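Local structure of lectin (Lotus tetragonolobus, 2EIG) at residues 15-19 with 90-94; 42-48 with 85-91; 48-54 with 196-202; 100-105 with 139-143; 112-116 with 192-197. The protein binds carbohydrate, probably L-fucosyl groups, as a calcium- and manganese-containing legume lectin of the seed that assembles into tetramers. All blocks are in the same frame, centred on the assembly; numbering follows the deposited sequence.

Contact 1. Residues 15-19 with 90-94; sequences IFQGD and GTEIP
At the outer edge of the seven-stranded sheet of the legume lectin fold, Q17 on edge strand 14-18 reaches over to E92 and I93 in the loop that leaves strand 81-88. The glutamine has the largest share of the contact. Its CG lies anti to the carbonyl carbon (chi1 -45°) and the chain runs on extended, which takes the amide away from its own strand and up to the loop. There NE2 of Q17 stands 3.5 Å from CG1 of I93, while CB of Q17 has CD1 of I93 at 3.7 Å; the two side chains lie alongside, running opposite ways. Strand 14-18 pairs with strand 39-50 through the backbone bonds of I15 with L44 and of Q17 with H42, and I93 also rests on H42, so the loop spans the two outermost strands on this side. E92 bends at chi2 and crosses the glutamine at about a right angle. Its carboxylate is turned 27° from the plane of the amide, with OE2 of E92 3.2 Å from NE2 of Q17. Beyond the glutamine, the backbone N of G18 lies 3.9 Å from CD1 of I93, at the exposed margin of the contact.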
# COMPACT_ATOMS: atom_id res chain seq x y z
N ILE A 15 29.36 -3.13 -14.64
CA ILE A 15 29.52 -4.30 -15.47
C ILE A 15 28.64 -4.09 -16.70
O ILE A 15 27.46 -3.76 -16.59
CB ILE A 15 29.08 -5.60 -14.75
CG1 ILE A 15 29.96 -5.86 -13.50
CG2 ILE A 15 29.10 -6.79 -15.73
CD1 ILE A 15 29.33 -6.90 -12.52
N PHE A 16 29.25 -4.23 -17.87
CA PHE A 16 28.52 -4.12 -19.12
C PHE A 16 28.43 -5.48 -19.77
O PHE A 16 29.43 -6.20 -19.82
CB PHE A 16 29.25 -3.18 -20.06
CG PHE A 16 29.51 -1.87 -19.48
CD1 PHE A 16 28.60 -0.84 -19.66
CD2 PHE A 16 30.67 -1.64 -18.73
CE1 PHE A 16 28.83 0.39 -19.10
CE2 PHE A 16 30.91 -0.40 -18.18
CZ PHE A 16 29.99 0.62 -18.37
N GLN A 17 27.23 -5.82 -20.23
CA GLN A 17 26.96 -7.11 -20.85
C GLN A 17 26.21 -6.81 -22.11
O GLN A 17 25.49 -5.82 -22.19
CB GLN A 17 26.14 -8.04 -19.95
CG GLN A 17 26.66 -8.05 -18.49
CD GLN A 17 26.07 -9.17 -17.68
OE1 GLN A 17 26.43 -9.39 -16.51
NE2 GLN A 17 25.15 -9.89 -18.29
N GLY A 18 26.45 -7.65 -23.11
CA GLY A 18 25.89 -7.49 -24.43
C GLY A 18 26.31 -6.18 -25.06
O GLY A 18 27.50 -5.80 -25.06
N ASP A 19 25.30 -5.47 -25.57
CA ASP A 19 25.50 -4.25 -26.37
C ASP A 19 25.61 -2.97 -25.57
O ASP A 19 25.62 -1.87 -26.15
CB ASP A 19 24.44 -4.21 -27.49
CG ASP A 19 24.63 -5.37 -28.46
OD1 ASP A 19 23.82 -6.30 -28.55
OD2 ASP A 19 25.70 -5.43 -29.04
N GLY A 90 24.76 -12.31 -9.56
CA GLY A 90 25.15 -13.43 -10.38
C GLY A 90 24.20 -13.64 -11.57
O GLY A 90 24.44 -14.56 -12.35
N THR A 91 23.13 -12.81 -11.67
CA THR A 91 22.27 -12.56 -12.90
C THR A 91 23.21 -12.60 -14.14
O THR A 91 24.27 -11.98 -14.12
CB THR A 91 21.33 -11.09 -12.79
OG1 THR A 91 21.25 -10.31 -14.02
CG2 THR A 91 21.80 -10.06 -11.76
N GLU A 92 22.88 -13.38 -15.17
CA GLU A 92 23.44 -13.10 -16.51
C GLU A 92 22.25 -12.73 -17.36
O GLU A 92 21.11 -12.87 -16.90
CB GLU A 92 24.18 -14.31 -17.13
CG GLU A 92 25.48 -14.74 -16.42
CD GLU A 92 26.51 -13.65 -16.34
OE1 GLU A 92 27.47 -13.83 -15.55
OE2 GLU A 92 26.40 -12.62 -17.05
N ILE A 93 22.49 -12.24 -18.57
CA ILE A 93 21.44 -11.95 -19.51
C ILE A 93 20.69 -13.26 -19.71
O ILE A 93 21.30 -14.26 -20.09
CB ILE A 93 22.02 -11.43 -20.84
CG1 ILE A 93 22.59 -10.00 -20.63
CG2 ILE A 93 20.99 -11.55 -22.02
CD1 ILE A 93 23.27 -9.42 -21.85
N PRO A 94 19.39 -13.29 -19.42
CA PRO A 94 18.74 -14.62 -19.49
C PRO A 94 18.59 -15.15 -20.91
O PRO A 94 18.50 -14.36 -21.91
CB PRO A 94 17.38 -14.41 -18.80
CG PRO A 94 17.51 -13.01 -18.12
CD PRO A 94 18.44 -12.24 -18.99

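Contact 2. Residues 42-48 with 85-91; sequences HALYATP and FLAPWGT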
# COMPACT_ATOMS: atom_id res chain seq x y z
N HIS A 42 22.89 -5.05 -20.78
CA HIS A 42 22.83 -4.92 -19.35
C HIS A 42 23.95 -3.99 -18.92
O HIS A 42 25.03 -4.04 -19.47
CB HIS A 42 23.08 -6.27 -18.71
CG HIS A 42 21.84 -7.10 -18.63
ND1 HIS A 42 21.67 -8.07 -17.67
CD2 HIS A 42 20.68 -7.02 -19.31
CE1 HIS A 42 20.46 -8.60 -17.81
NE2 HIS A 42 19.84 -7.97 -18.79
N ALA A 43 23.66 -3.11 -17.98
CA ALA A 43 24.69 -2.27 -17.37
C ALA A 43 24.35 -2.30 -15.89
O ALA A 43 23.30 -1.76 -15.46
CB ALA A 43 24.65 -0.85 -17.92
N LEU A 44 25.20 -2.97 -15.13
CA LEU A 44 24.91 -3.19 -13.71
C LEU A 44 25.92 -2.44 -12.88
O LEU A 44 27.10 -2.38 -13.24
CB LEU A 44 25.04 -4.68 -13.38
CG LEU A 44 24.21 -5.63 -14.28
CD1 LEU A 44 24.35 -7.03 -13.72
CD2 LEU A 44 22.74 -5.23 -14.35
N TYR A 45 25.49 -1.93 -11.74
CA TYR A 45 26.45 -1.53 -10.75
C TYR A 45 27.32 -2.78 -10.44
O TYR A 45 26.80 -3.89 -10.27
CB TYR A 45 25.78 -0.96 -9.51
CG TYR A 45 26.76 -0.46 -8.48
CD1 TYR A 45 27.68 0.56 -8.80
CD2 TYR A 45 26.73 -0.97 -7.18
CE1 TYR A 45 28.57 1.03 -7.85
CE2 TYR A 45 27.63 -0.50 -6.20
CZ TYR A 45 28.54 0.48 -6.56
OH TYR A 45 29.40 0.96 -5.63
N ALA A 46 28.64 -2.59 -10.36
CA ALA A 46 29.52 -3.76 -10.26
C ALA A 46 29.70 -4.38 -8.86
O ALA A 46 30.50 -5.28 -8.70
CB ALA A 46 30.88 -3.45 -10.90
N THR A 47 28.98 -3.90 -7.86
CA THR A 47 29.09 -4.46 -6.52
C THR A 47 27.76 -4.98 -6.11
O THR A 47 26.74 -4.29 -6.34
CB THR A 47 29.57 -3.39 -5.48
OG1 THR A 47 30.62 -2.60 -6.06
CG2 THR A 47 30.05 -4.04 -4.13
N PRO A 48 27.72 -6.16 -5.44
CA PRO A 48 26.39 -6.64 -5.04
C PRO A 48 25.75 -5.60 -4.16
O PRO A 48 26.44 -4.88 -3.41
CB PRO A 48 26.71 -7.90 -4.22
CG PRO A 48 28.00 -8.36 -4.74
CD PRO A 48 28.78 -7.10 -5.02
N PHE A 85 16.28 -2.37 -13.00
CA PHE A 85 15.98 -3.65 -12.38
C PHE A 85 16.96 -4.10 -11.27
O PHE A 85 18.15 -3.74 -11.26
CB PHE A 85 15.76 -4.78 -13.42
CG PHE A 85 17.03 -5.43 -14.00
CD1 PHE A 85 17.28 -6.76 -13.79
CD2 PHE A 85 17.90 -4.72 -14.84
CE1 PHE A 85 18.39 -7.42 -14.36
CE2 PHE A 85 19.06 -5.36 -15.40
CZ PHE A 85 19.28 -6.71 -15.18
N LEU A 86 16.36 -4.81 -10.32
CA LEU A 86 17.03 -5.63 -9.34
C LEU A 86 16.86 -7.08 -9.72
O LEU A 86 15.72 -7.54 -10.09
CB LEU A 86 16.38 -5.45 -7.96
CG LEU A 86 16.72 -4.17 -7.20
CD1 LEU A 86 16.21 -2.96 -7.97
CD2 LEU A 86 16.01 -4.22 -5.83
N ALA A 87 17.95 -7.80 -9.63
CA ALA A 87 17.98 -9.24 -9.92
C ALA A 87 19.02 -9.92 -9.02
O ALA A 87 19.98 -9.26 -8.59
CB ALA A 87 18.28 -9.48 -11.35
N PRO A 88 18.85 -11.24 -8.76
CA PRO A 88 19.78 -11.97 -7.96
C PRO A 88 21.18 -11.68 -8.42
O PRO A 88 21.49 -11.74 -9.61
CB PRO A 88 19.41 -13.45 -8.28
CG PRO A 88 17.94 -13.37 -8.37
CD PRO A 88 17.78 -12.13 -9.25
N TRP A 89 22.02 -11.33 -7.48
CA TRP A 89 23.43 -11.16 -7.84
C TRP A 89 23.98 -12.47 -8.49
O TRP A 89 23.67 -13.57 -8.06
CB TRP A 89 24.27 -10.66 -6.67
CG TRP A 89 25.67 -10.43 -7.10
CD1 TRP A 89 26.73 -11.29 -6.96
CD2 TRP A 89 26.17 -9.28 -7.82
NE1 TRP A 89 27.86 -10.74 -7.52
CE2 TRP A 89 27.55 -9.50 -8.04
CE3 TRP A 89 25.58 -8.09 -8.30
CZ2 TRP A 89 28.36 -8.56 -8.72
CZ3 TRP A 89 26.38 -7.16 -8.94
CH2 TRP A 89 27.76 -7.39 -9.12
N GLY A 90 24.76 -12.31 -9.56
CA GLY A 90 25.15 -13.43 -10.38
C GLY A 90 24.20 -13.64 -11.57
O GLY A 90 24.44 -14.56 -12.35
N THR A 91 23.13 -12.81 -11.67
CA THR A 91 22.27 -12.56 -12.90
C THR A 91 23.21 -12.60 -14.14
O THR A 91 24.27 -11.98 -14.12
CB THR A 91 21.33 -11.09 -12.79
OG1 THR A 91 21.25 -10.31 -14.02
CG2 THR A 91 21.80 -10.06 -11.76
O HOH W 1 23.12 -9.59 -15.88
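H42 and F85 meet edge to face in the buried half of this contact, the phenyl edge directed at the imidazole face with centroids 5.0 Å apart and planes at 61°. CZ of F85 sits above the imidazole, displaced toward the rim, and comes within 3.4 Å of CE1 of H42. Alongside, CD2 of L44 packs against CE2 of F85 at 3.8 Å, so H42 and L44 both meet the far end of the phenyl ring. Between this buried part and the loop lies a water in the imidazole plane, 2.8 Å from ND1 of H42 and 2.7 Å from OG1 of T91; it also gives a weak bond to the carbonyl O of T91. The more open half is formed by W89, the second residue of the type II turn from P88 to T91. The first torsion of W89 (chi1 -177°) swings the indole away from its own N, and one face meets P48, whose CG stands 3.5 Å from the centroid of the five-membered ring and 11° off its normal, a CH-pi contact. The carbonyl O of Y45 lies at the indole edge, 3.6 Å from CZ3 of W89. Across the contact, then, cohesion is aromatic and apolar, with water making the polar link. NE2 of H42 is bonded to the carbonyl O of G103, so both imidazole nitrogens have partners, which should fix the rotation of the ring against F85.

Contact 3. Residues 48-54 with 196-202; sequences PVPIWDS and LPEKVSV
The indole of W52 has the side chain of E198 over one face, K193 of helix 192-195 in a cation-pi contact on the other, and the carbonyl of L196, just past that helix, at its edge. CB of E198 lies 3.6 Å from the centroid of the six-membered ring, 11° off the normal, in a CH-pi contact. At the edge, NE1 of W52 donates to the carbonyl O of L196 (2.9 Å, 162° at the hydrogen), nearly in the ring plane but tilted 35° from the carbonyl plane. Together these fix the tilt of the indole between E198 and the L196 carbonyl. I51, its CG1 set between the backbone N and the carbonyl carbon, brings CD1 to 3.4 Å from CG1 of V200, a tight fit, and to 3.6 Å from CB of L196. The backbones pair antiparallel: V49 and V200 form a hydrogen-bonded pair, with V49 N to V200 O at 2.7 Å, and I51 N bonds to the carbonyl O of E198 at 2.9 Å. V49 CG2 meets V202 CG2 at 3.7 Å. Strand 199-208 lies between strands 39-50 and 81-88 of one sheet, and V49 and V202 face strand 214-226 of the other.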
# COMPACT_ATOMS: atom_id res chain seq x y z
N PRO A 48 27.72 -6.16 -5.44
CA PRO A 48 26.39 -6.64 -5.04
C PRO A 48 25.75 -5.60 -4.16
O PRO A 48 26.44 -4.88 -3.41
CB PRO A 48 26.71 -7.90 -4.22
CG PRO A 48 28.00 -8.36 -4.74
CD PRO A 48 28.78 -7.10 -5.02
N VAL A 49 24.43 -5.45 -4.27
CA VAL A 49 23.72 -4.56 -3.34
C VAL A 49 22.99 -5.45 -2.30
O VAL A 49 22.23 -6.31 -2.66
CB VAL A 49 22.71 -3.60 -4.07
CG1 VAL A 49 22.09 -2.60 -3.06
CG2 VAL A 49 23.41 -2.82 -5.21
N PRO A 50 23.26 -5.22 -1.00
CA PRO A 50 22.54 -5.99 -0.00
C PRO A 50 21.15 -5.38 0.21
O PRO A 50 21.03 -4.18 0.52
CB PRO A 50 23.43 -5.88 1.24
CG PRO A 50 24.38 -4.75 0.97
CD PRO A 50 24.20 -4.25 -0.40
N ILE A 51 20.11 -6.16 -0.01
CA ILE A 51 18.76 -5.58 0.07
C ILE A 51 17.95 -6.11 1.22
O ILE A 51 16.82 -5.67 1.45
CB ILE A 51 17.96 -5.77 -1.22
CG1 ILE A 51 18.07 -7.23 -1.69
CG2 ILE A 51 18.35 -4.68 -2.24
CD1 ILE A 51 16.94 -7.67 -2.48
N TRP A 52 18.49 -7.10 1.89
CA TRP A 52 17.94 -7.51 3.16
C TRP A 52 18.97 -8.29 3.95
O TRP A 52 19.94 -8.82 3.40
CB TRP A 52 16.61 -8.29 2.99
CG TRP A 52 16.64 -9.53 2.19
CD1 TRP A 52 16.30 -9.67 0.89
CD2 TRP A 52 16.95 -10.85 2.67
NE1 TRP A 52 16.38 -10.97 0.51
CE2 TRP A 52 16.77 -11.74 1.58
CE3 TRP A 52 17.36 -11.38 3.92
CZ2 TRP A 52 17.02 -13.11 1.67
CZ3 TRP A 52 17.61 -12.77 4.02
CH2 TRP A 52 17.44 -13.61 2.89
N ASP A 53 18.75 -8.34 5.25
CA ASP A 53 19.70 -8.87 6.18
C ASP A 53 19.08 -10.06 6.88
O ASP A 53 18.00 -9.95 7.46
CB ASP A 53 20.06 -7.77 7.20
CG ASP A 53 21.04 -8.26 8.24
OD1 ASP A 53 22.20 -8.47 7.86
OD2 ASP A 53 20.63 -8.42 9.41
N SER A 54 19.78 -11.20 6.84
CA SER A 54 19.27 -12.46 7.39
C SER A 54 18.97 -12.40 8.90
O SER A 54 17.91 -12.87 9.34
CB SER A 54 20.18 -13.67 7.04
OG SER A 54 21.58 -13.41 7.20
N LEU A 196 13.35 -11.60 -3.82
CA LEU A 196 14.73 -11.50 -4.24
C LEU A 196 15.65 -12.03 -3.14
O LEU A 196 15.26 -12.01 -1.97
CB LEU A 196 15.09 -10.03 -4.53
CG LEU A 196 14.60 -9.46 -5.87
CD1 LEU A 196 14.74 -7.96 -5.90
CD2 LEU A 196 15.32 -10.11 -7.03
N PRO A 197 16.88 -12.46 -3.51
CA PRO A 197 17.82 -12.87 -2.47
C PRO A 197 18.48 -11.67 -1.85
O PRO A 197 18.16 -10.52 -2.20
CB PRO A 197 18.87 -13.73 -3.25
CG PRO A 197 18.92 -13.08 -4.56
CD PRO A 197 17.46 -12.62 -4.85
N GLU A 198 19.39 -11.91 -0.92
CA GLU A 198 19.81 -10.84 -0.05
C GLU A 198 20.86 -9.90 -0.70
O GLU A 198 21.19 -8.87 -0.16
CB GLU A 198 20.32 -11.44 1.26
CG GLU A 198 21.60 -12.25 1.06
CD GLU A 198 21.82 -13.17 2.25
OE1 GLU A 198 22.64 -12.80 3.12
OE2 GLU A 198 21.16 -14.23 2.32
N LYS A 199 21.38 -10.30 -1.86
CA LYS A 199 22.34 -9.48 -2.61
C LYS A 199 21.78 -9.44 -4.01
O LYS A 199 21.32 -10.44 -4.51
CB LYS A 199 23.77 -10.09 -2.65
CG LYS A 199 24.50 -10.08 -1.31
CD LYS A 199 25.86 -10.75 -1.47
CE LYS A 199 26.43 -11.17 -0.10
NZ LYS A 199 26.13 -10.16 0.97
N VAL A 200 21.72 -8.26 -4.59
CA VAL A 200 21.21 -8.12 -5.94
C VAL A 200 22.13 -7.24 -6.78
O VAL A 200 22.98 -6.54 -6.26
CB VAL A 200 19.74 -7.57 -5.95
CG1 VAL A 200 18.78 -8.54 -5.24
CG2 VAL A 200 19.65 -6.19 -5.31
N SER A 201 21.97 -7.31 -8.10
CA SER A 201 22.50 -6.27 -8.92
C SER A 201 21.42 -5.23 -8.97
O SER A 201 20.22 -5.52 -8.76
CB SER A 201 22.82 -6.80 -10.31
OG SER A 201 21.64 -7.34 -10.91
N VAL A 202 21.88 -3.99 -9.13
CA VAL A 202 21.02 -2.89 -9.59
C VAL A 202 21.63 -2.47 -10.88
O VAL A 202 22.89 -2.53 -11.07
CB VAL A 202 20.91 -1.71 -8.57
CG1 VAL A 202 20.27 -2.23 -7.32
CG2 VAL A 202 22.34 -1.09 -8.25

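Contact 4. Residues 100-105 with 139-143; sequences GYLGIT and DVNSI
I143 carries this contact, its side chain set against the turn 100-105 near the two metals. CG1 lies anti to the backbone N (chi1 -152°), which brings CG1 of I143 to 3.3 Å from the carbonyl O of G100 and CD1 of I143 to 3.9 Å from CD1 of L102. L102 crosses the isoleucine at about a right angle. On one flank the ring of Y101 approaches obliquely, its CD1 4.3 Å from CG1 of I143; on another, CD1 of I104 comes to CD1 of I143. The same I104 CD1 is 4.0 Å from OD1 of D139, so this methyl touches both an apolar side chain and a carboxylate oxygen. In the next shell, the carbonyl O of Y101 accepts from both I104 N (3.1 Å) and T105 N (3.2 Å), which closes the turn; L102, I104 and T105 point toward 139-143. Farther out, L102 packs on E118, a manganese ligand, Y101 stacks on W126, and Q111 of the second subunit packs on both Y101 and I143. OD2 of D139 is held by S145. The two segments meet by van der Waals packing, carbon against carbon and against a few oxygens, and OG1 of T105, 3.9 Å from the backbone N of I143, is buried without a partner. Shape rather than polar bonds joins the turn to the loop that follows strand 135-140, beside the calcium and manganese sites.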
# COMPACT_ATOMS: atom_id res chain seq x y z
N GLY A 100 10.80 -7.99 -26.68
CA GLY A 100 9.83 -7.52 -25.70
C GLY A 100 10.02 -8.09 -24.29
O GLY A 100 9.37 -7.59 -23.35
N TYR A 101 10.87 -9.11 -24.18
CA TYR A 101 11.25 -9.71 -22.87
C TYR A 101 12.33 -8.90 -22.15
O TYR A 101 12.70 -9.21 -21.02
CB TYR A 101 11.66 -11.15 -23.02
CG TYR A 101 10.51 -11.99 -23.49
CD1 TYR A 101 9.43 -12.26 -22.62
CD2 TYR A 101 10.45 -12.45 -24.83
CE1 TYR A 101 8.31 -12.98 -23.06
CE2 TYR A 101 9.33 -13.19 -25.28
CZ TYR A 101 8.27 -13.46 -24.38
OH TYR A 101 7.14 -14.19 -24.75
N LEU A 102 12.80 -7.83 -22.81
CA LEU A 102 13.58 -6.75 -22.18
C LEU A 102 14.92 -7.14 -21.57
O LEU A 102 15.52 -6.34 -20.85
CB LEU A 102 12.70 -5.90 -21.21
CG LEU A 102 11.60 -5.10 -21.93
CD1 LEU A 102 10.56 -4.50 -20.99
CD2 LEU A 102 12.15 -3.94 -22.85
N GLY A 103 15.43 -8.31 -21.92
CA GLY A 103 16.68 -8.81 -21.38
C GLY A 103 16.55 -9.21 -19.92
O GLY A 103 17.55 -9.43 -19.25
N ILE A 104 15.32 -9.28 -19.42
CA ILE A 104 15.09 -9.62 -17.99
C ILE A 104 14.28 -10.91 -17.78
O ILE A 104 14.34 -11.53 -16.74
CB ILE A 104 14.44 -8.46 -17.19
CG1 ILE A 104 13.07 -8.04 -17.79
CG2 ILE A 104 15.45 -7.26 -17.05
CD1 ILE A 104 12.39 -6.85 -17.13
N THR A 105 13.53 -11.29 -18.78
CA THR A 105 12.66 -12.46 -18.67
C THR A 105 13.12 -13.50 -19.67
O THR A 105 13.17 -13.22 -20.85
CB THR A 105 11.19 -12.06 -18.95
OG1 THR A 105 10.70 -11.29 -17.84
CG2 THR A 105 10.27 -13.29 -19.17
N ASP A 139 7.35 -4.27 -12.84
CA ASP A 139 7.40 -5.68 -13.13
C ASP A 139 8.01 -6.45 -11.95
O ASP A 139 9.12 -6.12 -11.47
CB ASP A 139 8.30 -5.97 -14.33
CG ASP A 139 7.92 -5.20 -15.55
OD1 ASP A 139 8.76 -5.20 -16.44
OD2 ASP A 139 6.80 -4.61 -15.60
N VAL A 140 7.31 -7.50 -11.53
CA VAL A 140 7.89 -8.42 -10.56
C VAL A 140 7.75 -9.84 -11.08
O VAL A 140 6.63 -10.34 -11.22
CB VAL A 140 7.26 -8.28 -9.18
CG1 VAL A 140 7.97 -9.22 -8.15
CG2 VAL A 140 7.27 -6.85 -8.76
N ASN A 141 8.89 -10.45 -11.43
CA ASN A 141 8.98 -11.83 -11.87
C ASN A 141 8.31 -12.07 -13.21
O ASN A 141 8.39 -13.15 -13.76
CB ASN A 141 8.35 -12.80 -10.81
CG ASN A 141 9.02 -12.73 -9.48
OD1 ASN A 141 8.52 -13.26 -8.46
ND2 ASN A 141 10.17 -12.07 -9.45
N SER A 142 7.56 -11.11 -13.71
CA SER A 142 6.84 -11.32 -14.95
C SER A 142 7.05 -10.11 -15.88
O SER A 142 7.31 -9.02 -15.40
CB SER A 142 5.37 -11.48 -14.59
OG SER A 142 4.57 -11.47 -15.75
N ILE A 143 6.95 -10.34 -17.19
CA ILE A 143 6.98 -9.28 -18.22
C ILE A 143 5.64 -8.54 -18.26
O ILE A 143 5.55 -7.44 -18.79
CB ILE A 143 7.35 -9.86 -19.65
CG1 ILE A 143 8.05 -8.81 -20.53
CG2 ILE A 143 6.08 -10.47 -20.38
CD1 ILE A 143 9.29 -8.05 -19.87

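Contact 5. Residues 112-116 with 192-197; sequences NQFVA and LKTVLP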
# COMPACT_ATOMS: atom_id res chain seq x y z
N ASN A 112 11.60 -16.80 -13.49
CA ASN A 112 12.13 -15.43 -13.56
C ASN A 112 11.97 -14.68 -12.29
O ASN A 112 10.90 -14.67 -11.70
CB ASN A 112 11.54 -14.65 -14.71
CG ASN A 112 11.90 -15.24 -16.04
OD1 ASN A 112 13.08 -15.33 -16.40
ND2 ASN A 112 10.89 -15.63 -16.81
N GLN A 113 13.05 -14.07 -11.84
CA GLN A 113 13.07 -13.48 -10.54
C GLN A 113 13.74 -12.10 -10.61
O GLN A 113 14.91 -11.99 -10.90
CB GLN A 113 13.84 -14.42 -9.61
CG GLN A 113 13.56 -14.07 -8.20
CD GLN A 113 14.32 -14.93 -7.24
OE1 GLN A 113 14.92 -15.92 -7.63
NE2 GLN A 113 14.27 -14.58 -5.98
N PHE A 114 12.97 -11.05 -10.39
CA PHE A 114 13.50 -9.68 -10.57
C PHE A 114 12.43 -8.70 -10.22
O PHE A 114 11.22 -9.02 -10.19
CB PHE A 114 13.99 -9.41 -12.04
CG PHE A 114 12.87 -9.43 -13.05
CD1 PHE A 114 12.08 -8.30 -13.25
CD2 PHE A 114 12.55 -10.60 -13.72
CE1 PHE A 114 11.00 -8.34 -14.11
CE2 PHE A 114 11.46 -10.66 -14.58
CZ PHE A 114 10.69 -9.54 -14.78
N VAL A 115 12.87 -7.49 -9.97
CA VAL A 115 11.96 -6.38 -9.80
C VAL A 115 12.48 -5.38 -10.82
O VAL A 115 13.68 -5.12 -10.89
CB VAL A 115 11.94 -5.83 -8.33
CG1 VAL A 115 11.15 -4.55 -8.25
CG2 VAL A 115 11.33 -6.85 -7.34
N ALA A 116 11.57 -4.87 -11.65
CA ALA A 116 11.96 -3.94 -12.66
C ALA A 116 10.95 -2.79 -12.80
O ALA A 116 9.77 -2.96 -12.53
CB ALA A 116 12.13 -4.68 -14.01
N LEU A 192 10.70 -6.90 -1.20
CA LEU A 192 11.96 -7.32 -1.83
C LEU A 192 12.47 -8.61 -1.26
O LEU A 192 13.06 -9.41 -1.97
CB LEU A 192 13.06 -6.26 -1.70
CG LEU A 192 12.88 -4.96 -2.46
CD1 LEU A 192 14.14 -4.06 -2.39
CD2 LEU A 192 12.43 -5.21 -3.91
N LYS A 193 12.23 -8.85 0.02
CA LYS A 193 12.76 -10.06 0.68
C LYS A 193 11.94 -11.28 0.30
O LYS A 193 12.45 -12.38 0.45
CB LYS A 193 12.84 -9.87 2.20
CG LYS A 193 13.54 -10.99 3.00
CD LYS A 193 13.40 -10.79 4.52
CE LYS A 193 14.12 -11.95 5.27
NZ LYS A 193 13.34 -12.61 6.41
N THR A 194 10.70 -11.13 -0.22
CA THR A 194 9.94 -12.31 -0.68
C THR A 194 10.40 -12.72 -2.06
O THR A 194 10.44 -13.90 -2.41
CB THR A 194 8.37 -12.17 -0.69
OG1 THR A 194 7.96 -10.97 -1.35
CG2 THR A 194 7.73 -12.22 0.74
N VAL A 195 10.73 -11.73 -2.88
CA VAL A 195 10.99 -12.02 -4.29
C VAL A 195 12.45 -12.07 -4.68
O VAL A 195 12.76 -12.53 -5.75
CB VAL A 195 10.20 -11.08 -5.22
CG1 VAL A 195 8.69 -11.43 -5.15
CG2 VAL A 195 10.45 -9.59 -4.87
N LEU A 196 13.35 -11.60 -3.82
CA LEU A 196 14.73 -11.50 -4.24
C LEU A 196 15.65 -12.03 -3.14
O LEU A 196 15.26 -12.01 -1.97
CB LEU A 196 15.09 -10.03 -4.53
CG LEU A 196 14.60 -9.46 -5.87
CD1 LEU A 196 14.74 -7.96 -5.90
CD2 LEU A 196 15.32 -10.11 -7.03
N PRO A 197 16.88 -12.46 -3.51
CA PRO A 197 17.82 -12.87 -2.47
C PRO A 197 18.48 -11.67 -1.85
O PRO A 197 18.16 -10.52 -2.20
CB PRO A 197 18.87 -13.73 -3.25
CG PRO A 197 18.92 -13.08 -4.56
CD PRO A 197 17.46 -12.62 -4.85
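The chain from Q113 to V115 passes the end of the short helix 192-195 with closest CA atoms 6.7 Å apart, in the pairs Q113 with V195 and F114 with L196, and L196 N still bonds to the carbonyl O of L192 as the helix ends. Q113 makes the polar link. Its CG is anti to the backbone N (chi1 -164°) and the rest of the chain is extended, which carries NE2 of Q113 to 2.6 Å from the carbonyl O of V195. The acceptor is in the amide plane and the bond is fairly straight, 162° at the hydrogen, but the donor comes from above the carbonyl plane, 47° out of it. CG of Q113 also lies 3.0 Å from that oxygen, a close approach. Farther along, V115 puts a single methyl among three partners: its CG2 is 3.8 Å from CG2 of V195, 3.9 Å from CD1 of L196 and 4.0 Å from CD2 of L192. The other leucine branch, CD2 of L196, rests 4.0 Å from CA of F114, whose own ring turns away, toward I104 and D139. From the second subunit, M144 packs on Q113, and OG1 of T194 is hydrogen-bonded to the carbonyl O of L146 of that subunit. This is a helical turn laid on the strands of a legume lectin beta-sandwich, covering the face of strand 115-120 that bears V115, beside a subunit interface.

How the contacts relate
All five contacts involve the seven-stranded sheet. Contacts 1 and 2 (centres 8 Å apart) share G90 and T91. Contact 3 continues strand 39-50, shares P48 with contact 2 and lies about 10 Å from it (centres); Y45 N to V202 O, at 2.8 Å, joins them. Contact 5, about 9 Å from contact 3 (centres), shares L196 and P197. It meets contact 4, about 12 Å away (centres), where D139 O accepts from A116 N at 2.8 Å; both touch the second subunit. Contact 4 is beside the metals, about 5 Å from calcium at G100 and from manganese at L102; in contact 2 the side chains of F85 and Y45 are about 13 Å from manganese and the bound N-acetylglucosamine respectively.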